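Local coordinates for protein beta-fructofuranosidase (Arthrobacter, PDB 3WPU) that belongs to the levansucrase/invertase family, whose members are built on a five-bladed beta-propeller domain, at residues D76-T81 against G165-S170; D84-S89 against P485-L490; Y88-W93 against G205-N210; Y118-A123 against K212-T217. All blocks are in the same frame, centred on the assembly; numbering follows the deposited sequence. Where two conformers were deposited one is given.

Contact 1 (D76-T81 against G165-S170); sequences DTWPLT and GSARVS
T81 gives both of its backbone polar groups to segment 165-170. Its N bonds to A167 O at 2.9 Å, and its O accepts V169 N at the same length, so T81 clasps the two neighbours of R168 as parallel strands do. R168 CA adds a C-H contact to T81 O at 3.2 Å. One residue pair earlier the strands have drawn apart, and a water fills the step: it donates to P79 O and accepts from A167 N (2.8 Å) and from T81 OG1. Threonine suits the place because its chi1 of 54° holds OG1 between the backbone N and the carbonyl carbon, on the side of the water. R168 lays CD across the T81 side chain and sends NH1 on to T249. Packing takes over beyond these bonds. L80 and V169 cross at about a right angle and are pressed tightly together, L80 CG lying 3.3 Å from V169 CB. The W78 indole turns one face to the backbone of G165 and S166, with CD1 3.4 Å from S166 CA, while A167 CB meets its edge in plane. W78 NE1 is buried and has no polar partner in the model. Strands 72-81 and 159-169 each lead an antiparallel run of strands, and their parallel meeting is consistent with the innermost strands of adjacent blades in a beta-propeller.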
loop_
_atom_site.group_PDB
_atom_site.type_symbol
_atom_site.label_atom_id
_atom_site.label_comp_id
_atom_site.label_asym_id
_atom_site.label_seq_id
_atom_site.Cartn_x
_atom_site.Cartn_y
_atom_site.Cartn_z
ATOM N N ASP A 76 -8.037 -2.501 1.910
ATOM C CA ASP A 76 -6.692 -2.638 1.316
ATOM C C ASP A 76 -6.653 -3.786 0.302
ATOM O O ASP A 76 -7.040 -4.904 0.619
ATOM C CB ASP A 76 -5.612 -2.949 2.331
ATOM C CG ASP A 76 -5.551 -1.998 3.497
ATOM O OD1 ASP A 76 -6.385 -1.099 3.658
ATOM O OD2 ASP A 76 -4.625 -2.198 4.296
ATOM N N THR A 77 -6.164 -3.497 -0.900
ATOM C CA THR A 77 -6.160 -4.437 -1.993
ATOM C C THR A 77 -4.763 -4.449 -2.608
ATOM O O THR A 77 -4.085 -3.408 -2.673
ATOM C CB THR A 77 -7.235 -4.070 -3.010
ATOM O OG1 THR A 77 -8.518 -4.185 -2.342
ATOM C CG2 THR A 77 -7.181 -4.938 -4.244
ATOM N N TRP A 78 -4.368 -5.619 -3.077
ATOM C CA TRP A 78 -3.114 -5.762 -3.828
ATOM C C TRP A 78 -3.195 -6.743 -4.991
ATOM O O TRP A 78 -3.920 -7.745 -4.946
ATOM C CB TRP A 78 -1.943 -6.122 -2.927
ATOM C CG TRP A 78 -2.093 -7.360 -2.077
ATOM C CD1 TRP A 78 -1.608 -8.605 -2.346
ATOM C CD2 TRP A 78 -2.720 -7.440 -0.798
ATOM N NE1 TRP A 78 -1.895 -9.465 -1.303
ATOM C CE2 TRP A 78 -2.602 -8.771 -0.349
ATOM C CE3 TRP A 78 -3.417 -6.514 0.001
ATOM C CZ2 TRP A 78 -3.136 -9.200 0.878
ATOM C CZ3 TRP A 78 -3.918 -6.933 1.214
ATOM C CH2 TRP A 78 -3.811 -8.281 1.626
ATOM N N PRO A 79 -2.400 -6.467 -6.046
ATOM C CA PRO A 79 -2.338 -7.351 -7.211
ATOM C C PRO A 79 -1.359 -8.512 -6.988
ATOM O O PRO A 79 -0.694 -8.572 -5.974
ATOM C CB PRO A 79 -1.802 -6.417 -8.307
ATOM C CG PRO A 79 -0.890 -5.509 -7.569
ATOM C CD PRO A 79 -1.547 -5.281 -6.221
ATOM N N LEU A 80 -1.308 -9.416 -7.946
ATOM C CA LEU A 80 -0.292 -10.443 -7.990
ATOM C C LEU A 80 0.921 -9.846 -8.705
ATOM O O LEU A 80 0.781 -9.293 -9.809
ATOM C CB LEU A 80 -0.844 -11.618 -8.770
ATOM C CG LEU A 80 -0.166 -12.950 -8.708
ATOM C CD1 LEU A 80 0.183 -13.295 -7.260
ATOM C CD2 LEU A 80 -1.140 -13.966 -9.320
ATOM N N THR A 81 2.103 -9.952 -8.093
ATOM C CA THR A 81 3.274 -9.273 -8.601
ATOM C C THR A 81 4.460 -10.184 -8.759
ATOM O O THR A 81 4.504 -11.259 -8.187
ATOM C CB THR A 81 3.687 -8.106 -7.683
ATOM O OG1 THR A 81 3.866 -8.565 -6.331
ATOM C CG2 THR A 81 2.608 -7.033 -7.686
ATOM N N GLY A 165 -0.683 -7.068 3.019
ATOM C CA GLY A 165 0.651 -7.467 2.595
ATOM C C GLY A 165 0.764 -7.319 1.096
ATOM O O GLY A 165 0.511 -6.238 0.540
ATOM N N SER A 166 1.198 -8.397 0.442
ATOM C CA SER A 166 1.497 -8.431 -0.986
ATOM C C SER A 166 1.499 -9.902 -1.426
ATOM O O SER A 166 1.418 -10.810 -0.578
ATOM C CB SER A 166 2.865 -7.800 -1.269
ATOM O OG SER A 166 3.833 -8.355 -0.403
ATOM N N ALA A 167 1.616 -10.163 -2.730
ATOM C CA ALA A 167 1.524 -11.535 -3.236
ATOM C C ALA A 167 2.402 -11.705 -4.460
ATOM O O ALA A 167 2.254 -10.973 -5.432
ATOM C CB ALA A 167 0.086 -11.894 -3.562
ATOM N N ARG A 168 3.368 -12.611 -4.356
ATOM C CA ARG A 168 4.326 -12.864 -5.416
ATOM C C ARG A 168 3.947 -14.118 -6.190
ATOM O O ARG A 168 3.653 -15.160 -5.583
ATOM C CB ARG A 168 5.718 -13.021 -4.801
ATOM C CG ARG A 168 6.265 -11.740 -4.191
ATOM C CD ARG A 168 6.792 -10.812 -5.270
ATOM N NE ARG A 168 7.885 -11.485 -5.967
ATOM C CZ ARG A 168 9.161 -11.481 -5.590
ATOM N NH1 ARG A 168 9.588 -10.761 -4.554
ATOM N NH2 ARG A 168 10.031 -12.203 -6.298
ATOM N N VAL A 169 3.941 -14.034 -7.516
ATOM C CA VAL A 169 3.533 -15.176 -8.339
ATOM C C VAL A 169 4.768 -15.835 -8.917
ATOM O O VAL A 169 5.740 -15.167 -9.166
ATOM C CB VAL A 169 2.542 -14.757 -9.447
ATOM C CG1 VAL A 169 3.155 -13.787 -10.439
ATOM C CG2 VAL A 169 1.913 -15.968 -10.130
ATOM N N SER A 170 4.719 -17.149 -9.089
ATOM C CA SER A 170 5.802 -17.921 -9.678
ATOM C C SER A 170 5.324 -18.402 -11.034
ATOM O O SER A 170 4.126 -18.402 -11.304
ATOM C CB SER A 170 6.124 -19.134 -8.803
ATOM O OG SER A 170 6.563 -18.743 -7.512
HETATM O O HOH W 1 1.640 -8.064 -4.574
#

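Contact 2 (D84-S89 against P485-L490); sequences DANQYS and PANKHL
The Y88 ring takes K488 CB over one face, 3.6 Å from the ring centroid and 17° off the normal, a CH-pi contact that uses the aliphatic root of the lysine. At the edge of the same ring lies L490 CB, while Y88 OH bonds to D82. The H489 imidazole is met at its edge by S89 OG, 2.7 Å from ND1, and its NE2 bonds to D502. Two amides, with planes 58° apart, meet where N487 ND2 donates to N86 OD1 at 2.9 Å, coming from above that carbonyl plane. Asparagine suits position 487 because its other end, OD1, takes Q87 N at 2.9 Å in a nearly straight bond of 170°. Q87 extends its chain to bring NE2 to 3.0 Å from P485 O, which it meets from above the carbonyl plane. Parallel pairing of strands 88-90 and 488-493 follows: K488 N bonds to Q87 O, S89 N to K488 O and L490 N to S89 O. Side-chain amides thus hold the chains together just ahead of regular strand bonding. Held between a hydroxyl and a carboxylate, the H489 ring is fixed in rotation, and the nearby D502 would probably help to stabilise a positive charge on it.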
loop_
_atom_site.group_PDB
_atom_site.type_symbol
_atom_site.label_atom_id
_atom_site.label_comp_id
_atom_site.label_asym_id
_atom_site.label_seq_id
_atom_site.Cartn_x
_atom_site.Cartn_y
_atom_site.Cartn_z
ATOM N N ASP A 84 9.676 -7.201 -9.756
ATOM C CA ASP A 84 9.767 -5.856 -10.325
ATOM C C ASP A 84 8.454 -5.109 -10.167
ATOM O O ASP A 84 8.283 -4.026 -10.730
ATOM C CB ASP A 84 10.040 -5.925 -11.813
ATOM C CG ASP A 84 11.385 -6.526 -12.149
ATOM O OD1 ASP A 84 12.269 -6.571 -11.281
ATOM O OD2 ASP A 84 11.531 -6.953 -13.320
ATOM N N ALA A 85 7.540 -5.731 -9.435
ATOM C CA ALA A 85 6.177 -5.187 -9.164
ATOM C C ALA A 85 5.280 -5.106 -10.409
ATOM O O ALA A 85 4.206 -4.479 -10.394
ATOM C CB ALA A 85 6.255 -3.853 -8.417
ATOM N N ASN A 86 5.649 -5.813 -11.479
ATOM C CA ASN A 86 4.720 -6.014 -12.572
ATOM C C ASN A 86 3.521 -6.769 -12.033
ATOM O O ASN A 86 3.664 -7.554 -11.081
ATOM C CB ASN A 86 5.348 -6.841 -13.684
ATOM C CG ASN A 86 6.469 -6.123 -14.365
ATOM O OD1 ASN A 86 6.303 -4.996 -14.803
ATOM N ND2 ASN A 86 7.641 -6.774 -14.451
ATOM N N GLN A 87 2.356 -6.487 -12.612
ATOM C CA GLN A 87 1.087 -7.039 -12.173
ATOM C C GLN A 87 0.583 -8.098 -13.145
ATOM O O GLN A 87 0.626 -7.909 -14.368
ATOM C CB GLN A 87 0.068 -5.908 -11.964
ATOM C CG GLN A 87 0.614 -4.890 -10.967
ATOM C CD GLN A 87 -0.296 -3.747 -10.586
ATOM O OE1 GLN A 87 0.042 -2.970 -9.671
ATOM N NE2 GLN A 87 -1.441 -3.639 -11.226
ATOM N N TYR A 88 0.099 -9.210 -12.586
ATOM C CA TYR A 88 -0.169 -10.418 -13.356
ATOM C C TYR A 88 -1.610 -10.911 -13.479
ATOM O O TYR A 88 -2.401 -10.869 -12.532
ATOM C CB TYR A 88 0.639 -11.562 -12.777
ATOM C CG TYR A 88 2.082 -11.523 -13.177
ATOM C CD1 TYR A 88 2.953 -10.618 -12.591
ATOM C CD2 TYR A 88 2.578 -12.392 -14.143
ATOM C CE1 TYR A 88 4.275 -10.561 -12.960
ATOM C CE2 TYR A 88 3.911 -12.344 -14.523
ATOM C CZ TYR A 88 4.752 -11.412 -13.938
ATOM O OH TYR A 88 6.086 -11.352 -14.277
ATOM N N SER A 89 -1.909 -11.424 -14.676
ATOM C CA SER A 89 -3.022 -12.334 -14.891
ATOM C C SER A 89 -2.427 -13.733 -14.948
ATOM O O SER A 89 -1.240 -13.885 -15.266
ATOM C CB SER A 89 -3.771 -11.989 -16.187
ATOM O OG SER A 89 -2.940 -12.206 -17.310
ATOM N N PRO A 485 -4.996 -3.205 -13.328
ATOM C CA PRO A 485 -4.704 -3.926 -14.556
ATOM C C PRO A 485 -3.400 -4.711 -14.521
ATOM O O PRO A 485 -2.394 -4.255 -13.957
ATOM C CB PRO A 485 -4.606 -2.793 -15.596
ATOM C CG PRO A 485 -4.172 -1.618 -14.832
ATOM C CD PRO A 485 -4.737 -1.759 -13.453
ATOM N N ALA A 486 -3.392 -5.860 -15.187
ATOM C CA ALA A 486 -2.180 -6.674 -15.322
ATOM C C ALA A 486 -1.402 -6.193 -16.540
ATOM O O ALA A 486 -1.993 -5.978 -17.596
ATOM C CB ALA A 486 -2.548 -8.137 -15.472
ATOM N N ASN A 487 -0.088 -6.020 -16.392
ATOM C CA ASN A 487 0.781 -5.729 -17.535
ATOM C C ASN A 487 1.651 -6.920 -17.922
ATOM O O ASN A 487 2.371 -6.864 -18.918
ATOM C CB ASN A 487 1.644 -4.481 -17.276
ATOM C CG ASN A 487 2.573 -4.651 -16.103
ATOM O OD1 ASN A 487 2.130 -4.905 -14.977
ATOM N ND2 ASN A 487 3.871 -4.509 -16.344
ATOM N N LYS A 488 1.556 -8.007 -17.167
ATOM C CA LYS A 488 2.196 -9.266 -17.546
ATOM C C LYS A 488 1.155 -10.366 -17.443
ATOM O O LYS A 488 0.242 -10.300 -16.631
ATOM C CB LYS A 488 3.385 -9.584 -16.652
ATOM C CG LYS A 488 4.501 -8.558 -16.719
ATOM C CD LYS A 488 5.218 -8.534 -18.058
ATOM C CE LYS A 488 6.427 -7.610 -18.007
ATOM N NZ LYS A 488 7.008 -7.390 -19.366
ATOM N N HIS A 489 1.297 -11.371 -18.288
ATOM C CA HIS A 489 0.309 -12.435 -18.402
ATOM C C HIS A 489 0.996 -13.769 -18.349
ATOM O O HIS A 489 1.771 -14.111 -19.245
ATOM C CB HIS A 489 -0.455 -12.261 -19.708
ATOM C CG HIS A 489 -0.968 -10.876 -19.871
ATOM N ND1 HIS A 489 -2.114 -10.430 -19.238
ATOM C CD2 HIS A 489 -0.428 -9.798 -20.484
ATOM C CE1 HIS A 489 -2.287 -9.150 -19.516
ATOM N NE2 HIS A 489 -1.275 -8.742 -20.261
ATOM N N LEU A 490 0.723 -14.502 -17.274
ATOM C CA LEU A 490 1.291 -15.815 -17.073
ATOM C C LEU A 490 0.403 -16.842 -17.753
ATOM O O LEU A 490 -0.830 -16.833 -17.599
ATOM C CB LEU A 490 1.406 -16.109 -15.569
ATOM C CG LEU A 490 2.012 -17.458 -15.195
ATOM C CD1 LEU A 490 3.421 -17.598 -15.749
ATOM C CD2 LEU A 490 2.032 -17.643 -13.686
HETATM O O HOH W 2 -2.856 -14.719 -18.391
#

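Contact 3 (Y88-W93 against G205-N210); sequences YSVNGW and GKVKAN
V90, N91 and W93 meet V207, A209 and N210 through apolar contacts, one weak hydrogen bond and a water. The apolar part is made by valine and alanine methyls, with the indole beside them. V90 and V207 lie alongside with their chains running opposite ways, their CG1 atoms 3.8 Å apart, and each carries that methyl anti to its backbone N (chi1 -176° and 173°). A209 CB lies 3.8 Å from W93 CD1 and 4.2 Å from N91 CB, so this one methyl touches both the indole and the asparagine. The strand's alternation explains the choice of residues: V207 and A209 point toward the turn, whereas the lysines K206 and K208 are exposed to solvent. Direct polar contact comes down to W93 NE1, which donates to N210 O at 3.0 Å; the acceptor sits at the ring edge, but the angle at the hydrogen is just 130° and the bond is weak. Water supplies a second polar link, accepting from N91 ND2 and donating to A209 O at 2.8 Å. The same ND2 also bonds to T492 O, which ties the asparagine to strand 488-493. Within segment 88-93 the backbone closes on itself, V90 N to W93 O and W93 N to V90 O. N91 and G92 occupy left-handed backbone conformations; asparagine tolerates this well, and at G92 a CB would jam against the preceding carbonyl O. This is the Asn-Gly type I' turn of a tight two-residue beta hairpin, here packed through V90, N91 and W93 against the end of strand 197-210.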
loop_
_atom_site.group_PDB
_atom_site.type_symbol
_atom_site.label_atom_id
_atom_site.label_comp_id
_atom_site.label_asym_id
_atom_site.label_seq_id
_atom_site.Cartn_x
_atom_site.Cartn_y
_atom_site.Cartn_z
ATOM N N TYR A 88 0.099 -9.210 -12.586
ATOM C CA TYR A 88 -0.169 -10.418 -13.356
ATOM C C TYR A 88 -1.610 -10.911 -13.479
ATOM O O TYR A 88 -2.401 -10.869 -12.532
ATOM C CB TYR A 88 0.639 -11.562 -12.777
ATOM C CG TYR A 88 2.082 -11.523 -13.177
ATOM C CD1 TYR A 88 2.953 -10.618 -12.591
ATOM C CD2 TYR A 88 2.578 -12.392 -14.143
ATOM C CE1 TYR A 88 4.275 -10.561 -12.960
ATOM C CE2 TYR A 88 3.911 -12.344 -14.523
ATOM C CZ TYR A 88 4.752 -11.412 -13.938
ATOM O OH TYR A 88 6.086 -11.352 -14.277
ATOM N N SER A 89 -1.909 -11.424 -14.676
ATOM C CA SER A 89 -3.022 -12.334 -14.891
ATOM C C SER A 89 -2.427 -13.733 -14.948
ATOM O O SER A 89 -1.240 -13.885 -15.266
ATOM C CB SER A 89 -3.771 -11.989 -16.187
ATOM O OG SER A 89 -2.940 -12.206 -17.310
ATOM N N VAL A 90 -3.241 -14.744 -14.649
ATOM C CA VAL A 90 -2.835 -16.158 -14.750
ATOM C C VAL A 90 -3.869 -16.889 -15.603
ATOM O O VAL A 90 -5.074 -16.857 -15.326
ATOM C CB VAL A 90 -2.704 -16.857 -13.371
ATOM C CG1 VAL A 90 -2.191 -18.287 -13.546
ATOM C CG2 VAL A 90 -1.760 -16.086 -12.451
ATOM N N ASN A 91 -3.408 -17.499 -16.688
ATOM C CA ASN A 91 -4.288 -18.214 -17.594
ATOM C C ASN A 91 -5.577 -17.471 -17.930
ATOM O O ASN A 91 -6.654 -18.049 -17.933
ATOM C CB ASN A 91 -4.531 -19.621 -17.065
ATOM C CG ASN A 91 -3.290 -20.485 -17.177
ATOM O OD1 ASN A 91 -2.232 -20.002 -17.543
ATOM N ND2 ASN A 91 -3.418 -21.762 -16.864
ATOM N N GLY A 92 -5.427 -16.183 -18.239
ATOM C CA GLY A 92 -6.505 -15.361 -18.735
ATOM C C GLY A 92 -7.280 -14.607 -17.686
ATOM O O GLY A 92 -8.262 -13.955 -18.019
ATOM N N TRP A 93 -6.845 -14.669 -16.431
ATOM C CA TRP A 93 -7.592 -14.033 -15.327
ATOM C C TRP A 93 -6.720 -13.083 -14.506
ATOM O O TRP A 93 -5.669 -13.491 -13.990
ATOM C CB TRP A 93 -8.139 -15.088 -14.375
ATOM C CG TRP A 93 -9.093 -16.027 -14.994
ATOM C CD1 TRP A 93 -8.812 -17.256 -15.505
ATOM C CD2 TRP A 93 -10.504 -15.835 -15.145
ATOM N NE1 TRP A 93 -9.951 -17.841 -15.982
ATOM C CE2 TRP A 93 -11.010 -16.988 -15.774
ATOM C CE3 TRP A 93 -11.382 -14.794 -14.844
ATOM C CZ2 TRP A 93 -12.356 -17.135 -16.083
ATOM C CZ3 TRP A 93 -12.725 -14.946 -15.151
ATOM C CH2 TRP A 93 -13.200 -16.102 -15.756
ATOM N N GLY A 205 0.217 -20.876 -1.899
ATOM C CA GLY A 205 -0.924 -21.518 -2.530
ATOM C C GLY A 205 -0.739 -21.467 -4.019
ATOM O O GLY A 205 0.360 -21.210 -4.511
ATOM N N LYS A 206 -1.814 -21.715 -4.740
ATOM C CA LYS A 206 -1.706 -21.907 -6.182
ATOM C C LYS A 206 -3.012 -21.552 -6.850
ATOM O O LYS A 206 -4.080 -21.699 -6.263
ATOM C CB LYS A 206 -1.337 -23.364 -6.486
ATOM C CG LYS A 206 -0.835 -23.592 -7.894
ATOM C CD LYS A 206 -0.257 -24.994 -8.055
ATOM C CE LYS A 206 0.579 -25.089 -9.313
ATOM N NZ LYS A 206 1.446 -26.293 -9.294
ATOM N N VAL A 207 -2.893 -21.088 -8.094
ATOM C CA VAL A 207 -4.028 -20.743 -8.926
ATOM C C VAL A 207 -4.526 -21.993 -9.640
ATOM O O VAL A 207 -3.751 -22.754 -10.223
ATOM C CB VAL A 207 -3.641 -19.678 -9.982
ATOM C CG1 VAL A 207 -4.780 -19.430 -10.961
ATOM C CG2 VAL A 207 -3.227 -18.383 -9.290
ATOM N N LYS A 208 -5.829 -22.192 -9.601
ATOM C CA LYS A 208 -6.456 -23.187 -10.433
ATOM C C LYS A 208 -7.511 -22.443 -11.246
ATOM O O LYS A 208 -8.494 -21.954 -10.696
ATOM C CB LYS A 208 -7.026 -24.320 -9.581
ATOM C CG LYS A 208 -7.319 -25.594 -10.379
ATOM C CD LYS A 208 -8.714 -25.577 -10.976
ATOM C CE LYS A 208 -8.924 -26.686 -12.010
ATOM N NZ LYS A 208 -8.686 -26.250 -13.426
ATOM N N ALA A 209 -7.252 -22.302 -12.545
ATOM C CA ALA A 209 -8.091 -21.491 -13.422
ATOM C C ALA A 209 -8.710 -22.322 -14.546
ATOM O O ALA A 209 -8.104 -23.261 -15.051
ATOM C CB ALA A 209 -7.286 -20.340 -13.997
ATOM N N ASN A 210 -9.943 -21.988 -14.897
ATOM C CA ASN A 210 -10.549 -22.501 -16.138
ATOM C C ASN A 210 -11.535 -21.471 -16.685
ATOM O O ASN A 210 -11.554 -20.335 -16.205
ATOM C CB ASN A 210 -11.174 -23.902 -15.924
ATOM C CG ASN A 210 -12.247 -23.942 -14.842
ATOM O OD1 ASN A 210 -12.480 -24.995 -14.237
ATOM N ND2 ASN A 210 -12.899 -22.835 -14.588
HETATM O O HOH W 3 -5.909 -23.249 -16.779
#

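Contact 4 (Y118-A123 against K212-T217); sequences YFYRPA and KGVTLT
Y118 and Y120 lie two residues apart on one strand and both reach toward strand 213-217, each ring covering an aliphatic side chain. Y118 and L216 reach past one another from their two strands, with L216 CD1 over the ring face, 3.7 Å from the ring centroid and 14° off the normal. Y120 passes V214 in the same fashion: V214 CB stands 3.9 Å from that ring's centroid, 21° off the normal. Much the same first torsion in both tyrosines sends their rings out from the strand on matching paths. The outer part of the Y120 ring runs on over backbone, with V214 N above its face and CE1 3.5 Å from G213 CA. G213 suits its place on two counts: its backbone angles would jam a CB against the carbonyl O before it, and the Y120 hydroxyl lies where a CB would be. V214 is shared, as its CG1 also touches Y118 CE1 at 4.1 Å, while V214 O lies at the edge of the Y118 ring, in plane. One water lies beside Y118 OH and donates to V214 O at 2.9 Å, giving this carbonyl a polar partner. W93 meets Y120 edge to face and also touches V214, closing the cluster from strand 93-102. The strand axes pass 7.2 Å apart at 151°, joined by side chains instead of backbone pairing, consistent with neighbouring propeller blades packing face against face.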
loop_
_atom_site.group_PDB
_atom_site.type_symbol
_atom_site.label_atom_id
_atom_site.label_comp_id
_atom_site.label_asym_id
_atom_site.label_seq_id
_atom_site.Cartn_x
_atom_site.Cartn_y
_atom_site.Cartn_z
ATOM N N TYR A 118 -10.232 -12.828 -2.150
ATOM C CA TYR A 118 -9.715 -12.555 -3.483
ATOM C C TYR A 118 -10.810 -12.318 -4.492
ATOM O O TYR A 118 -11.951 -12.736 -4.294
ATOM C CB TYR A 118 -8.760 -13.656 -3.946
ATOM C CG TYR A 118 -9.410 -15.002 -4.245
ATOM C CD1 TYR A 118 -9.631 -15.397 -5.561
ATOM C CD2 TYR A 118 -9.766 -15.881 -3.235
ATOM C CE1 TYR A 118 -10.208 -16.612 -5.858
ATOM C CE2 TYR A 118 -10.353 -17.117 -3.533
ATOM C CZ TYR A 118 -10.543 -17.469 -4.859
ATOM O OH TYR A 118 -11.103 -18.677 -5.233
ATOM N N PHE A 119 -10.464 -11.594 -5.554
ATOM C CA PHE A 119 -11.383 -11.324 -6.656
ATOM C C PHE A 119 -10.664 -11.697 -7.941
ATOM O O PHE A 119 -9.427 -11.736 -7.980
ATOM C CB PHE A 119 -11.781 -9.849 -6.723
ATOM C CG PHE A 119 -12.616 -9.334 -5.565
ATOM C CD1 PHE A 119 -13.991 -9.223 -5.703
ATOM C CD2 PHE A 119 -12.030 -8.901 -4.390
ATOM C CE1 PHE A 119 -14.769 -8.704 -4.675
ATOM C CE2 PHE A 119 -12.798 -8.376 -3.356
ATOM C CZ PHE A 119 -14.177 -8.301 -3.501
ATOM N N TYR A 120 -11.428 -11.961 -8.997
ATOM C CA TYR A 120 -10.863 -12.210 -10.318
ATOM C C TYR A 120 -11.767 -11.683 -11.424
ATOM O O TYR A 120 -12.989 -11.465 -11.221
ATOM C CB TYR A 120 -10.565 -13.690 -10.502
ATOM C CG TYR A 120 -11.758 -14.598 -10.348
ATOM C CD1 TYR A 120 -12.547 -14.925 -11.440
ATOM C CD2 TYR A 120 -12.067 -15.162 -9.107
ATOM C CE1 TYR A 120 -13.633 -15.776 -11.300
ATOM C CE2 TYR A 120 -13.157 -15.996 -8.958
ATOM C CZ TYR A 120 -13.918 -16.310 -10.049
ATOM O OH TYR A 120 -14.999 -17.164 -9.878
ATOM N N ARG A 121 -11.166 -11.420 -12.575
ATOM C CA ARG A 121 -11.915 -10.973 -13.749
ATOM C C ARG A 121 -11.106 -11.302 -14.988
ATOM O O ARG A 121 -9.894 -11.492 -14.901
ATOM C CB ARG A 121 -12.232 -9.476 -13.679
ATOM C CG ARG A 121 -11.034 -8.568 -13.883
ATOM C CD ARG A 121 -11.383 -7.094 -13.720
ATOM N NE ARG A 121 -10.187 -6.266 -13.907
ATOM C CZ ARG A 121 -10.167 -4.941 -13.851
ATOM N NH1 ARG A 121 -11.272 -4.248 -13.617
ATOM N NH2 ARG A 121 -9.021 -4.306 -13.996
ATOM N N PRO A 122 -11.767 -11.357 -16.146
ATOM C CA PRO A 122 -11.038 -11.646 -17.381
ATOM C C PRO A 122 -9.942 -10.612 -17.671
ATOM O O PRO A 122 -10.141 -9.402 -17.526
ATOM C CB PRO A 122 -12.129 -11.572 -18.452
ATOM C CG PRO A 122 -13.399 -11.857 -17.713
ATOM C CD PRO A 122 -13.203 -11.169 -16.391
ATOM N N ALA A 123 -8.786 -11.106 -18.081
ATOM C CA ALA A 123 -7.684 -10.269 -18.493
ATOM C C ALA A 123 -7.943 -9.621 -19.870
ATOM O O ALA A 123 -8.745 -10.115 -20.672
ATOM C CB ALA A 123 -6.399 -11.096 -18.536
ATOM N N LYS A 212 -14.606 -21.120 -16.256
ATOM C CA LYS A 212 -15.577 -20.714 -15.238
ATOM C C LYS A 212 -15.028 -19.741 -14.195
ATOM O O LYS A 212 -15.803 -19.057 -13.542
ATOM C CB LYS A 212 -16.169 -21.940 -14.530
ATOM C CG LYS A 212 -17.360 -22.566 -15.246
ATOM C CD LYS A 212 -17.072 -22.837 -16.715
ATOM C CE LYS A 212 -18.243 -23.532 -17.395
ATOM N NZ LYS A 212 -18.553 -24.860 -16.796
ATOM N N GLY A 213 -13.705 -19.662 -14.047
ATOM C CA GLY A 213 -13.109 -18.725 -13.104
ATOM C C GLY A 213 -11.876 -19.246 -12.403
ATOM O O GLY A 213 -11.155 -20.115 -12.920
ATOM N N VAL A 214 -11.627 -18.690 -11.219
ATOM C CA VAL A 214 -10.413 -18.952 -10.474
ATOM C C VAL A 214 -10.741 -19.541 -9.110
ATOM O O VAL A 214 -11.601 -19.034 -8.391
ATOM C CB VAL A 214 -9.605 -17.652 -10.283
ATOM C CG1 VAL A 214 -8.450 -17.852 -9.309
ATOM C CG2 VAL A 214 -9.117 -17.142 -11.635
ATOM N N THR A 215 -10.052 -20.622 -8.774
ATOM C CA THR A 215 -10.047 -21.169 -7.433
ATOM C C THR A 215 -8.612 -21.108 -6.961
ATOM O O THR A 215 -7.676 -21.269 -7.754
ATOM C CB THR A 215 -10.535 -22.638 -7.404
ATOM O OG1 THR A 215 -11.858 -22.707 -7.940
ATOM C CG2 THR A 215 -10.554 -23.162 -5.982
ATOM N N LEU A 216 -8.433 -20.818 -5.676
ATOM C CA LEU A 216 -7.114 -20.870 -5.074
ATOM C C LEU A 216 -7.034 -22.170 -4.296
ATOM O O LEU A 216 -7.995 -22.574 -3.653
ATOM C CB LEU A 216 -6.843 -19.646 -4.196
ATOM C CG LEU A 216 -6.819 -18.305 -4.939
ATOM C CD1 LEU A 216 -6.416 -17.193 -3.978
ATOM C CD2 LEU A 216 -5.892 -18.281 -6.141
ATOM N N THR A 217 -5.914 -22.866 -4.435
ATOM C CA THR A 217 -5.671 -24.087 -3.711
ATOM C C THR A 217 -4.471 -23.830 -2.784
ATOM O O THR A 217 -3.759 -22.831 -2.939
ATOM C CB THR A 217 -5.397 -25.280 -4.667
ATOM O OG1 THR A 217 -4.192 -25.060 -5.406
ATOM C CG2 THR A 217 -6.559 -25.482 -5.634
HETATM O O HOH W 4 -13.467 -18.848 -6.141
HETATM O O HOH W 5 -10.873 -20.544 -3.397
#

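The four contacts lie progressively farther from the centre of the chain: measured between centres, contact 1 is about 10 Å from it, contact 2 about 17 Å, and contacts 3 and 4 about 23 and 22 Å. L80 O to Y88 N, 2.9 Å, joins contact 1 to contacts 2 and 3. Contacts 2 and 3 share strand 88-90, and L490 O meets N91 N at 2.8 Å. Contacts 3 and 4, with centres about 6 Å apart, are bound by the pairing of strands 197-210 and 213-226, as in K208 N to T215 O at 2.8 Å, and by W93 CZ2 against G213 CA, 3.5 Å. A glycerol, probably from the crystallisation liquor, bonds to D76 at the start of contact 1.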